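Local coordinates for putative ABC transporter amino acid-binding protein (Sinorhizobium meliloti, PDB 2Q88) that binds the compatible solute ectoine in the cleft between its two lobes and probably hands it to an ABC transporter for uptake as an osmoprotectant, at residues I150-G155 with L159-D164; T134-A139 with V144-V149; P95-A100 with Y238-K243. One frame throughout, in Å; residues are numbered along the deposited sequence.

Interaction 1 of 3, residues I150-G155 with L159-D164; sequences IVVPDG and LKMLQD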
ATOM      1  N   ILE A 150       6.011   7.685  15.270  1.00 21.99           N
ATOM      2  CA  ILE A 150       6.675   6.491  15.751  1.00 22.96           C
ATOM      3  C   ILE A 150       6.575   5.395  14.697  1.00 23.06           C
ATOM      4  O   ILE A 150       5.483   5.019  14.290  1.00 23.73           O
ATOM      5  CB  ILE A 150       6.008   6.014  17.077  1.00 22.47           C
ATOM      6  CG1 ILE A 150       5.935   7.142  18.130  1.00 23.09           C
ATOM      7  CG2 ILE A 150       6.643   4.714  17.597  1.00 23.44           C
ATOM      8  CD1 ILE A 150       7.262   7.844  18.462  1.00 24.52           C
ATOM      9  N   VAL A 151       7.712   4.893  14.238  1.00 23.52           N
ATOM     10  CA  VAL A 151       7.687   3.846  13.216  1.00 23.64           C
ATOM     11  C   VAL A 151       7.096   2.569  13.819  1.00 23.56           C
ATOM     12  O   VAL A 151       7.469   2.178  14.927  1.00 24.17           O
ATOM     13  CB  VAL A 151       9.087   3.589  12.645  1.00 24.02           C
ATOM     14  CG1 VAL A 151       9.074   2.435  11.648  1.00 24.83           C
ATOM     15  CG2 VAL A 151       9.649   4.881  11.990  1.00 24.92           C
ATOM     16  N   VAL A 152       6.174   1.936  13.092  1.00 23.11           N
ATOM     17  CA  VAL A 152       5.554   0.664  13.503  1.00 22.93           C
ATOM     18  C   VAL A 152       5.761  -0.351  12.367  1.00 23.18           C
ATOM     19  O   VAL A 152       5.316  -0.098  11.248  1.00 23.06           O
ATOM     20  CB  VAL A 152       4.030   0.858  13.798  1.00 22.82           C
ATOM     21  CG1 VAL A 152       3.322  -0.485  14.012  1.00 23.37           C
ATOM     22  CG2 VAL A 152       3.835   1.736  15.013  1.00 23.56           C
ATOM     23  N   PRO A 153       6.426  -1.484  12.641  1.00 23.28           N
ATOM     24  CA  PRO A 153       6.729  -2.479  11.601  1.00 24.35           C
ATOM     25  C   PRO A 153       5.505  -3.127  10.936  1.00 25.45           C
ATOM     26  O   PRO A 153       5.516  -3.358   9.719  1.00 26.04           O
ATOM     27  CB  PRO A 153       7.553  -3.538  12.352  1.00 24.27           C
ATOM     28  CG  PRO A 153       7.211  -3.360  13.769  1.00 24.12           C
ATOM     29  CD  PRO A 153       6.917  -1.908  13.960  1.00 23.00           C
ATOM     30  N   ASP A 154       4.471  -3.433  11.713  1.00 26.27           N
ATOM     31  CA  ASP A 154       3.272  -4.075  11.152  1.00 27.14           C
ATOM     32  C   ASP A 154       2.017  -3.828  11.990  1.00 27.37           C
ATOM     33  O   ASP A 154       2.090  -3.265  13.079  1.00 26.52           O
ATOM     34  CB  ASP A 154       3.512  -5.572  10.985  1.00 28.07           C
ATOM     35  CG  ASP A 154       4.026  -6.219  12.259  1.00 29.59           C
ATOM     36  OD1 ASP A 154       3.248  -6.323  13.226  1.00 31.45           O
ATOM     37  OD2 ASP A 154       5.193  -6.649  12.376  1.00 34.28           O
ATOM     38  N   GLY A 155       0.874  -4.276  11.475  1.00 26.56           N
ATOM     39  CA  GLY A 155      -0.412  -3.995  12.094  1.00 26.96           C
ATOM     40  C   GLY A 155      -0.599  -4.538  13.499  1.00 26.74           C
ATOM     41  O   GLY A 155      -1.108  -3.845  14.370  1.00 26.61           O
ATOM     42  N   LEU A 159      -1.292  -2.210  16.892  1.00 27.14           N
ATOM     43  CA  LEU A 159      -2.394  -2.413  17.824  1.00 28.19           C
ATOM     44  C   LEU A 159      -1.900  -2.661  19.244  1.00 28.32           C
ATOM     45  O   LEU A 159      -2.449  -2.113  20.198  1.00 28.13           O
ATOM     46  CB  LEU A 159      -3.281  -3.566  17.360  1.00 28.77           C
ATOM     47  CG  LEU A 159      -4.765  -3.412  17.686  1.00 31.19           C
ATOM     48  CD1 LEU A 159      -5.400  -2.345  16.810  1.00 32.39           C
ATOM     49  CD2 LEU A 159      -5.427  -4.737  17.452  1.00 32.94           C
ATOM     50  N   LYS A 160      -0.848  -3.464  19.380  1.00 28.41           N
ATOM     51  CA  LYS A 160      -0.247  -3.719  20.691  1.00 29.29           C
ATOM     52  C   LYS A 160       0.322  -2.444  21.324  1.00 29.49           C
ATOM     53  O   LYS A 160       0.161  -2.212  22.522  1.00 29.19           O
ATOM     54  CB  LYS A 160       0.805  -4.844  20.584  1.00 29.67           C
ATOM     55  CG  LYS A 160       1.322  -5.396  21.914  1.00 30.75           C
ATOM     56  CD  LYS A 160       0.216  -5.996  22.778  1.00 32.12           C
ATOM     57  CE  LYS A 160       0.786  -6.510  24.096  1.00 34.04           C
ATOM     58  NZ  LYS A 160      -0.202  -6.371  25.200  1.00 34.88           N
ATOM     59  N   MET A 161       0.956  -1.596  20.513  1.00 29.86           N
ATOM     60  CA  MET A 161       1.470  -0.308  20.999  1.00 31.12           C
ATOM     61  C   MET A 161       0.371   0.644  21.452  1.00 30.53           C
ATOM     62  O   MET A 161       0.538   1.371  22.425  1.00 30.11           O
ATOM     63  CB  MET A 161       2.282   0.382  19.916  1.00 30.56           C
ATOM     64  CG  MET A 161       3.752   0.189  20.049  1.00 32.50           C
ATOM     65  SD  MET A 161       4.572   1.077  18.725  1.00 35.57           S
ATOM     66  CE  MET A 161       5.314  -0.295  17.837  1.00 32.01           C
ATOM     67  N   LEU A 162      -0.736   0.641  20.715  1.00 30.53           N
ATOM     68  CA  LEU A 162      -1.922   1.429  21.032  1.00 31.09           C
ATOM     69  C   LEU A 162      -2.535   0.936  22.341  1.00 31.78           C
ATOM     70  O   LEU A 162      -2.800   1.723  23.242  1.00 32.13           O
ATOM     71  CB  LEU A 162      -2.939   1.269  19.900  1.00 30.79           C
ATOM     72  CG  LEU A 162      -3.840   2.393  19.399  1.00 31.63           C
ATOM     73  CD1 LEU A 162      -5.172   1.785  19.016  1.00 30.63           C
ATOM     74  CD2 LEU A 162      -4.024   3.534  20.408  1.00 30.21           C
ATOM     75  N   GLN A 163      -2.756  -0.370  22.429  1.00 32.46           N
ATOM     76  CA  GLN A 163      -3.254  -1.017  23.647  1.00 33.66           C
ATOM     77  C   GLN A 163      -2.367  -0.752  24.874  1.00 33.65           C
ATOM     78  O   GLN A 163      -2.876  -0.487  25.961  1.00 34.00           O
ATOM     79  CB  GLN A 163      -3.395  -2.530  23.424  1.00 33.65           C
ATOM     80  CG  GLN A 163      -4.490  -2.936  22.426  1.00 34.47           C
ATOM     81  CD  GLN A 163      -4.390  -4.394  21.967  1.00 34.57           C
ATOM     82  OE1 GLN A 163      -3.393  -5.074  22.221  1.00 36.42           O
ATOM     83  NE2 GLN A 163      -5.429  -4.871  21.287  1.00 36.31           N
ATOM     84  N   ASP A 164      -1.050  -0.834  24.690  1.00 34.01           N
ATOM     85  CA  ASP A 164      -0.074  -0.612  25.763  1.00 34.27           C
ATOM     86  C   ASP A 164       0.089   0.837  26.184  1.00 33.99           C
ATOM     87  O   ASP A 164       0.639   1.106  27.251  1.00 34.18           O
ATOM     88  CB  ASP A 164       1.304  -1.139  25.355  1.00 34.60           C
ATOM     89  CG  ASP A 164       1.402  -2.640  25.460  1.00 36.47           C
ATOM     90  OD1 ASP A 164       0.396  -3.278  25.845  1.00 38.09           O
ATOM     91  OD2 ASP A 164       2.443  -3.273  25.175  1.00 38.81           O
TER
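Met-161 of helix 155-164 reaches across to Val-152, just past the end of strand 149-151, at the start of a beta-alpha-beta crossover: the helix leads on to strand 169-173, and both strands run parallel to strand 127-129 between them. From CA the methionine points toward the strand end. Its CB and CG form the stem that spans the gap between helix and strand. The straight chi2 (-179°) carries SD out to the valine, and the bend at chi3 (-116°) turns CE back onto Val-152 CG2. Met-161 SD lies 3.8 Å from Val-152 CG2 and 4.3 Å from Ile-150 CG2, so the sulfur bridges two side chains that both start out toward the helix. The terminal Met-161 CE makes a further 3.8 Å contact with Val-152 CG2 and ends near the ring of Pro-153, 4.5 Å from its CD. Val-152 and Met-161 thus meet tip to tip, while Arg-166 and Ile-167 of the following loop also touch the methionine.

Where the chain turns into the helix, Asp-154 is the N-cap, with OD1 accepting a hydrogen bond from Ser-157 N. Gly-155 then gives the first turn its i to i+4 bond, Leu-159 N to Gly-155 O at 3.0 Å. On the exposed flank of the helix, one turn apart, Lys-160 and Asp-164 form a salt bridge: NZ approaches the carboxylate on the syn side of OD1, 3.2 Å away and 19° out of its plane.

Interaction 2 of 3, residues T134-A139 with V144-V149; sequences TEEKLA and VPRDRV. With 4CS ((4S)-2-methyl-1,4,5,6-tetrahydropyrimidine-4-carboxylic acid), chain F.
Glu-136 and Arg-146 form a salt bridge across the alpha-to-beta turn of a beta-alpha-beta crossover, in which helix 134-141 joins the parallel strands 127-129 and 149-151. Glu-136 is extended, with CG anti to its backbone N (chi1 180°), and brings its carboxylate to the bent arginine. NH2 and NH1 of Arg-146 both grip Glu-136 OE1, at 2.8 and 3.0 Å, from the same face of the carboxylate, whose plane is turned 77° from the guanidinium. OE2 instead accepts from Gly-132 N. Arg-146 folds back at chi2 and chi3, allowing NH2 also to bond its own loop at Val-149 O.

Beside the salt bridge, the two methyls of Val-149 divide the helix face: CG1 packs 3.6 Å from Glu-136 CG, and CG2 lies 3.7 Å from Ala-139 CB. Ala-139 O accepts a hydrogen bond from Val-144 N. At the start of helix 134-141, Thr-134 N donates to 4CS O, a carboxylate oxygen of the bound ectoine, at 2.8 Å. The Thr-134 hydroxyl OG1 bonds Glu-101 OE2. Glu-135, bent at chi2, lays its carboxylate beside the ectoine ring, with Glu-135 OE1 3.4 Å from 4CS CAD.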
ATOM      1  N   THR A 134       2.859   6.604   3.497  1.00 25.84           N
ATOM      2  CA  THR A 134       2.093   7.840   3.296  1.00 25.54           C
ATOM      3  C   THR A 134       1.606   8.455   4.592  1.00 25.48           C
ATOM      4  O   THR A 134       1.568   9.679   4.707  1.00 24.96           O
ATOM      5  CB  THR A 134       0.878   7.629   2.366  1.00 26.19           C
ATOM      6  OG1 THR A 134       0.175   6.439   2.752  1.00 25.78           O
ATOM      7  CG2 THR A 134       1.328   7.365   0.932  1.00 25.35           C
ATOM      8  N   GLU A 135       1.199   7.628   5.559  1.00 24.08           N
ATOM      9  CA  GLU A 135       0.680   8.168   6.829  1.00 24.19           C
ATOM     10  C   GLU A 135       1.758   8.907   7.588  1.00 24.01           C
ATOM     11  O   GLU A 135       1.513   9.986   8.127  1.00 23.15           O
ATOM     12  CB  GLU A 135       0.105   7.072   7.727  1.00 23.36           C
ATOM     13  CG  GLU A 135      -1.036   6.315   7.085  1.00 23.58           C
ATOM     14  CD  GLU A 135      -0.540   5.275   6.105  1.00 27.55           C
ATOM     15  OE1 GLU A 135       0.661   4.945   6.156  1.00 26.56           O
ATOM     16  OE2 GLU A 135      -1.352   4.799   5.285  1.00 30.22           O
ATOM     17  N   GLU A 136       2.952   8.320   7.632  1.00 23.91           N
ATOM     18  CA  GLU A 136       4.090   8.957   8.285  1.00 24.78           C
ATOM     19  C   GLU A 136       4.375  10.333   7.679  1.00 25.13           C
ATOM     20  O   GLU A 136       4.552  11.317   8.410  1.00 25.02           O
ATOM     21  CB  GLU A 136       5.325   8.055   8.204  1.00 24.82           C
ATOM     22  CG  GLU A 136       6.570   8.634   8.855  1.00 26.42           C
ATOM     23  CD  GLU A 136       7.823   7.854   8.520  1.00 28.59           C
ATOM     24  OE1 GLU A 136       8.538   7.463   9.471  1.00 30.72           O
ATOM     25  OE2 GLU A 136       8.102   7.640   7.316  1.00 28.40           O
ATOM     26  N   LYS A 137       4.412  10.404   6.347  1.00 25.10           N
ATOM     27  CA  LYS A 137       4.642  11.676   5.648  1.00 25.31           C
ATOM     28  C   LYS A 137       3.528  12.697   5.918  1.00 24.82           C
ATOM     29  O   LYS A 137       3.804  13.877   6.103  1.00 24.26           O
ATOM     30  CB  LYS A 137       4.827  11.451   4.140  1.00 26.26           C
ATOM     31  CG  LYS A 137       5.191  12.720   3.344  1.00 26.88           C
ATOM     32  CD  LYS A 137       6.594  13.234   3.661  1.00 28.69           C
ATOM     33  CE  LYS A 137       6.890  14.540   2.914  1.00 29.97           C
ATOM     34  NZ  LYS A 137       8.285  14.998   3.130  1.00 32.82           N
ATOM     35  N   LEU A 138       2.278  12.244   5.948  1.00 24.37           N
ATOM     36  CA  LEU A 138       1.154  13.142   6.257  1.00 24.29           C
ATOM     37  C   LEU A 138       1.246  13.720   7.661  1.00 24.27           C
ATOM     38  O   LEU A 138       0.902  14.892   7.874  1.00 23.77           O
ATOM     39  CB  LEU A 138      -0.196  12.440   6.070  1.00 24.43           C
ATOM     40  CG  LEU A 138      -0.604  12.083   4.642  1.00 22.92           C
ATOM     41  CD1 LEU A 138      -1.812  11.162   4.653  1.00 21.44           C
ATOM     42  CD2 LEU A 138      -0.860  13.336   3.792  1.00 22.64           C
ATOM     43  N   ALA A 139       1.700  12.903   8.614  1.00 24.52           N
ATOM     44  CA  ALA A 139       1.911  13.364   9.997  1.00 24.58           C
ATOM     45  C   ALA A 139       2.996  14.428  10.035  1.00 24.59           C
ATOM     46  O   ALA A 139       2.798  15.504  10.592  1.00 24.96           O
ATOM     47  CB  ALA A 139       2.299  12.215  10.894  1.00 24.22           C
ATOM     48  N   VAL A 144       3.609  17.329  12.879  1.00 26.78           N
ATOM     49  CA  VAL A 144       3.957  16.440  13.994  1.00 26.91           C
ATOM     50  C   VAL A 144       5.477  16.266  13.951  1.00 27.10           C
ATOM     51  O   VAL A 144       6.019  15.860  12.916  1.00 27.35           O
ATOM     52  CB  VAL A 144       3.250  15.069  13.912  1.00 26.48           C
ATOM     53  CG1 VAL A 144       3.545  14.235  15.159  1.00 27.00           C
ATOM     54  CG2 VAL A 144       1.753  15.254  13.733  1.00 26.86           C
ATOM     55  N   PRO A 145       6.161  16.614  15.044  1.00 27.35           N
ATOM     56  CA  PRO A 145       7.618  16.475  15.127  1.00 27.25           C
ATOM     57  C   PRO A 145       8.046  15.030  14.923  1.00 27.27           C
ATOM     58  O   PRO A 145       7.290  14.117  15.262  1.00 26.42           O
ATOM     59  CB  PRO A 145       7.922  16.892  16.570  1.00 27.67           C
ATOM     60  CG  PRO A 145       6.784  17.739  16.964  1.00 27.11           C
ATOM     61  CD  PRO A 145       5.598  17.195  16.278  1.00 27.15           C
ATOM     62  N   ARG A 146       9.251  14.833  14.400  1.00 27.02           N
ATOM     63  CA  ARG A 146       9.771  13.493  14.100  1.00 27.55           C
ATOM     64  C   ARG A 146       9.674  12.553  15.305  1.00 27.53           C
ATOM     65  O   ARG A 146       9.327  11.384  15.154  1.00 27.57           O
ATOM     66  CB  ARG A 146      11.225  13.586  13.603  1.00 27.73           C
ATOM     67  CG  ARG A 146      11.904  12.255  13.314  1.00 27.77           C
ATOM     68  CD  ARG A 146      11.388  11.540  12.076  1.00 28.20           C
ATOM     69  NE  ARG A 146      10.322  10.585  12.387  1.00 29.54           N
ATOM     70  CZ  ARG A 146       9.821   9.724  11.505  1.00 29.20           C
ATOM     71  NH1 ARG A 146      10.275   9.719  10.260  1.00 28.55           N
ATOM     72  NH2 ARG A 146       8.864   8.876  11.859  1.00 28.86           N
ATOM     73  N   ASP A 147       9.944  13.076  16.499  1.00 27.68           N
ATOM     74  CA  ASP A 147       9.958  12.240  17.698  1.00 27.62           C
ATOM     75  C   ASP A 147       8.567  11.817  18.206  1.00 27.05           C
ATOM     76  O   ASP A 147       8.464  10.981  19.104  1.00 27.18           O
ATOM     77  CB  ASP A 147      10.826  12.854  18.807  1.00 28.19           C
ATOM     78  CG  ASP A 147      10.310  14.203  19.303  1.00 29.20           C
ATOM     79  OD1 ASP A 147       9.216  14.659  18.905  1.00 30.18           O
ATOM     80  OD2 ASP A 147      10.960  14.897  20.114  1.00 34.15           O
ATOM     81  N   ARG A 148       7.512  12.375  17.611  1.00 25.87           N
ATOM     82  CA  ARG A 148       6.136  11.955  17.916  1.00 24.64           C
ATOM     83  C   ARG A 148       5.498  11.158  16.779  1.00 24.28           C
ATOM     84  O   ARG A 148       4.335  10.762  16.870  1.00 24.21           O
ATOM     85  CB  ARG A 148       5.254  13.161  18.260  1.00 24.42           C
ATOM     86  CG  ARG A 148       5.701  13.911  19.490  1.00 24.24           C
ATOM     87  CD  ARG A 148       4.585  14.662  20.170  1.00 25.29           C
ATOM     88  NE  ARG A 148       4.373  16.017  19.661  1.00 24.96           N
ATOM     89  CZ  ARG A 148       3.306  16.427  18.972  1.00 28.00           C
ATOM     90  NH1 ARG A 148       2.329  15.582  18.642  1.00 27.11           N
ATOM     91  NH2 ARG A 148       3.222  17.699  18.595  1.00 27.13           N
ATOM     92  N   VAL A 149       6.257  10.930  15.708  1.00 23.53           N
ATOM     93  CA  VAL A 149       5.847  10.016  14.649  1.00 22.85           C
ATOM     94  C   VAL A 149       6.673   8.743  14.810  1.00 23.03           C
ATOM     95  O   VAL A 149       7.867   8.736  14.555  1.00 21.70           O
ATOM     96  CB  VAL A 149       5.998  10.615  13.228  1.00 23.29           C
ATOM     97  CG1 VAL A 149       5.471   9.622  12.173  1.00 23.22           C
ATOM     98  CG2 VAL A 149       5.238  11.911  13.117  1.00 23.52           C
TER
HETATM   99  O   4CS F 501       2.915   4.389   1.868  1.00 22.38           O
HETATM  100  C   4CS F 501       2.026   3.678   1.400  1.00 21.89           C
HETATM  101  OXT 4CS F 501       1.958   3.496   0.179  1.00 22.40           O
HETATM  102  CA  4CS F 501       0.990   3.048   2.322  1.00 21.02           C
HETATM  103  CB  4CS F 501       1.579   2.542   3.625  1.00 20.98           C
HETATM  104  CAD 4CS F 501       0.465   1.970   4.506  1.00 20.33           C
HETATM  105  NAG 4CS F 501      -0.269   0.917   3.755  1.00 20.20           N
HETATM  106  CAI 4CS F 501      -0.349   0.943   2.354  1.00 20.63           C
HETATM  107  CAA 4CS F 501      -1.100  -0.165   1.597  1.00 20.18           C
HETATM  108  N   4CS F 501       0.281   1.960   1.624  1.00 20.65           N

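Interaction 3 of 3, residues P95-A100 with Y238-K243; sequences PILCDA and YGFSAK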
ATOM      1  N   PRO A  95      -3.682   2.893 -12.249  1.00 23.59           N
ATOM      2  CA  PRO A  95      -4.161   2.662 -10.886  1.00 23.48           C
ATOM      3  C   PRO A  95      -4.839   1.319 -10.683  1.00 23.25           C
ATOM      4  O   PRO A  95      -5.484   0.796 -11.591  1.00 22.93           O
ATOM      5  CB  PRO A  95      -5.164   3.794 -10.648  1.00 23.58           C
ATOM      6  CG  PRO A  95      -4.941   4.783 -11.725  1.00 23.76           C
ATOM      7  CD  PRO A  95      -4.369   4.030 -12.885  1.00 23.54           C
ATOM      8  N   ILE A  96      -4.679   0.769  -9.482  1.00 22.96           N
ATOM      9  CA  ILE A  96      -5.243  -0.534  -9.141  1.00 22.23           C
ATOM     10  C   ILE A  96      -6.047  -0.489  -7.848  1.00 22.67           C
ATOM     11  O   ILE A  96      -7.266  -0.705  -7.869  1.00 23.58           O
ATOM     12  CB  ILE A  96      -4.124  -1.621  -9.052  1.00 22.22           C
ATOM     13  CG1 ILE A  96      -3.414  -1.767 -10.404  1.00 21.01           C
ATOM     14  CG2 ILE A  96      -4.727  -2.962  -8.610  1.00 20.35           C
ATOM     15  CD1 ILE A  96      -2.172  -2.661 -10.410  1.00 22.81           C
ATOM     16  N   LEU A  97      -5.365  -0.229  -6.728  1.00 22.18           N
ATOM     17  CA  LEU A  97      -5.989  -0.247  -5.392  1.00 22.39           C
ATOM     18  C   LEU A  97      -6.080   1.143  -4.778  1.00 23.19           C
ATOM     19  O   LEU A  97      -5.064   1.786  -4.508  1.00 23.49           O
ATOM     20  CB  LEU A  97      -5.227  -1.160  -4.437  1.00 22.05           C
ATOM     21  CG  LEU A  97      -4.960  -2.609  -4.871  1.00 21.69           C
ATOM     22  CD1 LEU A  97      -4.345  -3.362  -3.704  1.00 23.06           C
ATOM     23  CD2 LEU A  97      -6.256  -3.295  -5.286  1.00 20.30           C
ATOM     24  N   CYS A  98      -7.307   1.585  -4.551  1.00 24.34           N
ATOM     25  CA  CYS A  98      -7.588   2.917  -4.023  1.00 25.62           C
ATOM     26  C   CYS A  98      -8.086   2.826  -2.590  1.00 25.22           C
ATOM     27  O   CYS A  98      -8.843   1.924  -2.261  1.00 25.35           O
ATOM     28  CB  CYS A  98      -8.641   3.600  -4.898  1.00 26.59           C
ATOM     29  SG  CYS A  98      -8.085   3.879  -6.590  1.00 32.53           S
ATOM     30  N   ASP A  99      -7.648   3.746  -1.731  1.00 25.34           N
ATOM     31  CA  ASP A  99      -8.151   3.792  -0.356  1.00 25.47           C
ATOM     32  C   ASP A  99      -7.895   5.124   0.327  1.00 25.45           C
ATOM     33  O   ASP A  99      -6.970   5.863  -0.031  1.00 24.96           O
ATOM     34  CB  ASP A  99      -7.553   2.666   0.500  1.00 25.76           C
ATOM     35  CG  ASP A  99      -8.526   2.173   1.581  1.00 27.69           C
ATOM     36  OD1 ASP A  99      -9.719   2.549   1.555  1.00 31.48           O
ATOM     37  OD2 ASP A  99      -8.201   1.403   2.496  1.00 28.95           O
ATOM     38  N   ALA A 100      -8.730   5.407   1.321  1.00 25.61           N
ATOM     39  CA  ALA A 100      -8.563   6.550   2.200  1.00 25.40           C
ATOM     40  C   ALA A 100      -7.721   6.115   3.407  1.00 25.56           C
ATOM     41  O   ALA A 100      -7.441   4.928   3.573  1.00 25.46           O
ATOM     42  CB  ALA A 100      -9.921   7.035   2.645  1.00 25.60           C
ATOM     43  N   TYR A 238     -11.910  -8.150  -1.719  1.00 23.72           N
ATOM     44  CA  TYR A 238     -11.038  -7.611  -0.670  1.00 23.62           C
ATOM     45  C   TYR A 238     -11.524  -6.270  -0.108  1.00 23.85           C
ATOM     46  O   TYR A 238     -10.973  -5.764   0.883  1.00 24.23           O
ATOM     47  CB  TYR A 238      -9.616  -7.442  -1.204  1.00 23.18           C
ATOM     48  CG  TYR A 238      -8.862  -8.735  -1.404  1.00 22.35           C
ATOM     49  CD1 TYR A 238      -8.369  -9.445  -0.314  1.00 22.90           C
ATOM     50  CD2 TYR A 238      -8.624  -9.239  -2.683  1.00 22.37           C
ATOM     51  CE1 TYR A 238      -7.663 -10.624  -0.482  1.00 21.44           C
ATOM     52  CE2 TYR A 238      -7.904 -10.426  -2.864  1.00 22.79           C
ATOM     53  CZ  TYR A 238      -7.434 -11.111  -1.753  1.00 23.65           C
ATOM     54  OH  TYR A 238      -6.714 -12.286  -1.890  1.00 23.68           O
ATOM     55  N   GLY A 239     -12.529  -5.682  -0.750  1.00 24.08           N
ATOM     56  CA  GLY A 239     -13.155  -4.450  -0.244  1.00 24.21           C
ATOM     57  C   GLY A 239     -12.865  -3.215  -1.069  1.00 24.40           C
ATOM     58  O   GLY A 239     -13.367  -2.123  -0.768  1.00 24.35           O
ATOM     59  N   PHE A 240     -12.076  -3.385  -2.127  1.00 24.39           N
ATOM     60  CA  PHE A 240     -11.692  -2.273  -2.991  1.00 24.81           C
ATOM     61  C   PHE A 240     -12.775  -1.914  -4.009  1.00 25.37           C
ATOM     62  O   PHE A 240     -13.640  -2.727  -4.320  1.00 25.43           O
ATOM     63  CB  PHE A 240     -10.368  -2.588  -3.685  1.00 24.29           C
ATOM     64  CG  PHE A 240      -9.209  -2.654  -2.744  1.00 23.75           C
ATOM     65  CD1 PHE A 240      -8.794  -3.875  -2.223  1.00 24.85           C
ATOM     66  CD2 PHE A 240      -8.536  -1.491  -2.368  1.00 24.71           C
ATOM     67  CE1 PHE A 240      -7.716  -3.942  -1.339  1.00 25.25           C
ATOM     68  CE2 PHE A 240      -7.466  -1.543  -1.494  1.00 24.49           C
ATOM     69  CZ  PHE A 240      -7.055  -2.768  -0.974  1.00 24.50           C
ATOM     70  N   SER A 241     -12.736  -0.686  -4.507  1.00 26.37           N
ATOM     71  CA  SER A 241     -13.677  -0.252  -5.542  1.00 26.77           C
ATOM     72  C   SER A 241     -12.977  -0.211  -6.894  1.00 26.50           C
ATOM     73  O   SER A 241     -11.995   0.501  -7.069  1.00 26.59           O
ATOM     74  CB  SER A 241     -14.271   1.117  -5.198  1.00 26.94           C
ATOM     75  OG  SER A 241     -14.960   1.667  -6.310  1.00 28.16           O
ATOM     76  N   ALA A 242     -13.472  -0.990  -7.849  1.00 27.19           N
ATOM     77  CA  ALA A 242     -12.914  -0.959  -9.198  1.00 27.40           C
ATOM     78  C   ALA A 242     -13.252   0.357  -9.888  1.00 27.78           C
ATOM     79  O   ALA A 242     -12.455   0.878 -10.667  1.00 27.79           O
ATOM     80  CB  ALA A 242     -13.417  -2.130 -10.016  1.00 27.67           C
ATOM     81  N   LYS A 243     -14.439   0.883  -9.595  1.00 27.89           N
ATOM     82  CA  LYS A 243     -14.886   2.179 -10.107  1.00 28.41           C
ATOM     83  C   LYS A 243     -13.879   3.294  -9.771  1.00 27.84           C
ATOM     84  O   LYS A 243     -13.481   4.056 -10.648  1.00 27.93           O
ATOM     85  CB  LYS A 243     -16.271   2.489  -9.534  1.00 28.45           C
ATOM     86  CG  LYS A 243     -17.057   3.596 -10.224  1.00 29.82           C
ATOM     87  CD  LYS A 243     -18.277   3.968  -9.354  1.00 30.47           C
ATOM     88  CE  LYS A 243     -19.052   5.176  -9.866  1.00 34.04           C
ATOM     89  NZ  LYS A 243     -20.226   4.807 -10.720  1.00 36.65           N
TER
HETATM   90  O   HOH W   1      -9.225   0.074  -6.131  1.00 22.72           O
HETATM   91  O   HOH W   2     -11.376   1.396  -2.859  1.00 29.70           O
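Apolar packing joins Leu-97 to Phe-240, whose side chain starts out directly toward segment 95-100. The leucine lies across one face of the phenyl ring. Leu-97 CD2 makes a CH-pi contact almost over the centre, 4.0 Å from the centroid of the Phe-240 ring and 11° off the ring normal, while Leu-97 CD1 leans toward the far end of the ring, 3.9 Å from Phe-240 CZ. Leu-97 CB completes the cover at the rim, 3.7 Å from Phe-240 CE2. With CG beside the backbone N of Phe-240 (chi1 -67°), the ring can slot under the leucine and still present an edge to the next residue. Ala-37 of helix 37-48 and Leu-175 of helix 174-184 also touch the ring, and Phe-25 of the ectoine pocket meets it edge-to-face.

A polar backbone atom also meets the ring: Cys-98 O lies at its edge, in the ring plane, 3.4 Å from Phe-240 CD2.

Water does the hydrogen bonding, since no direct hydrogen bond links the two segments. One water donates to Ile-96 O and Ser-241 O and accepts from Cys-98 N. A second donates to Cys-98 O at 2.7 Å and accepts from Ser-241 N, so this carbonyl serves both the ring edge and the water. Ser-241 in turn is an N-cap, its OG bonded to Ala-244 N.

A covalent tie from Cys-98 to Cys-202 fastens strand 98-106 to its antiparallel partner 201-202. Such paired strands, where the chain passes from one lobe to the other and returns, are consistent with the hinge of a two-lobed periplasmic solute-binding protein.

From the N terminus, the chain first reaches segment 95-100, which opens interaction 3 but finds its partner only at 238-243, after 137 intervening residues. Interactions 2 and 1 both fall within that long span, one after the other and without crossing. Interaction 2 closes the short loop between helix 134-141 and strand 149-151; interaction 1 then closes the turn from that strand into helix 155-164. These two successive local closures touch, Val-151 CG2 packing 3.8 Å from Glu-136 OE1. Interaction 3 lies about 25 Å from each, centre to centre, and ties the start of strand 98-106 to the loop that leads into helix 242-246. Interactions 1 and 3 reach the same mixed sheet.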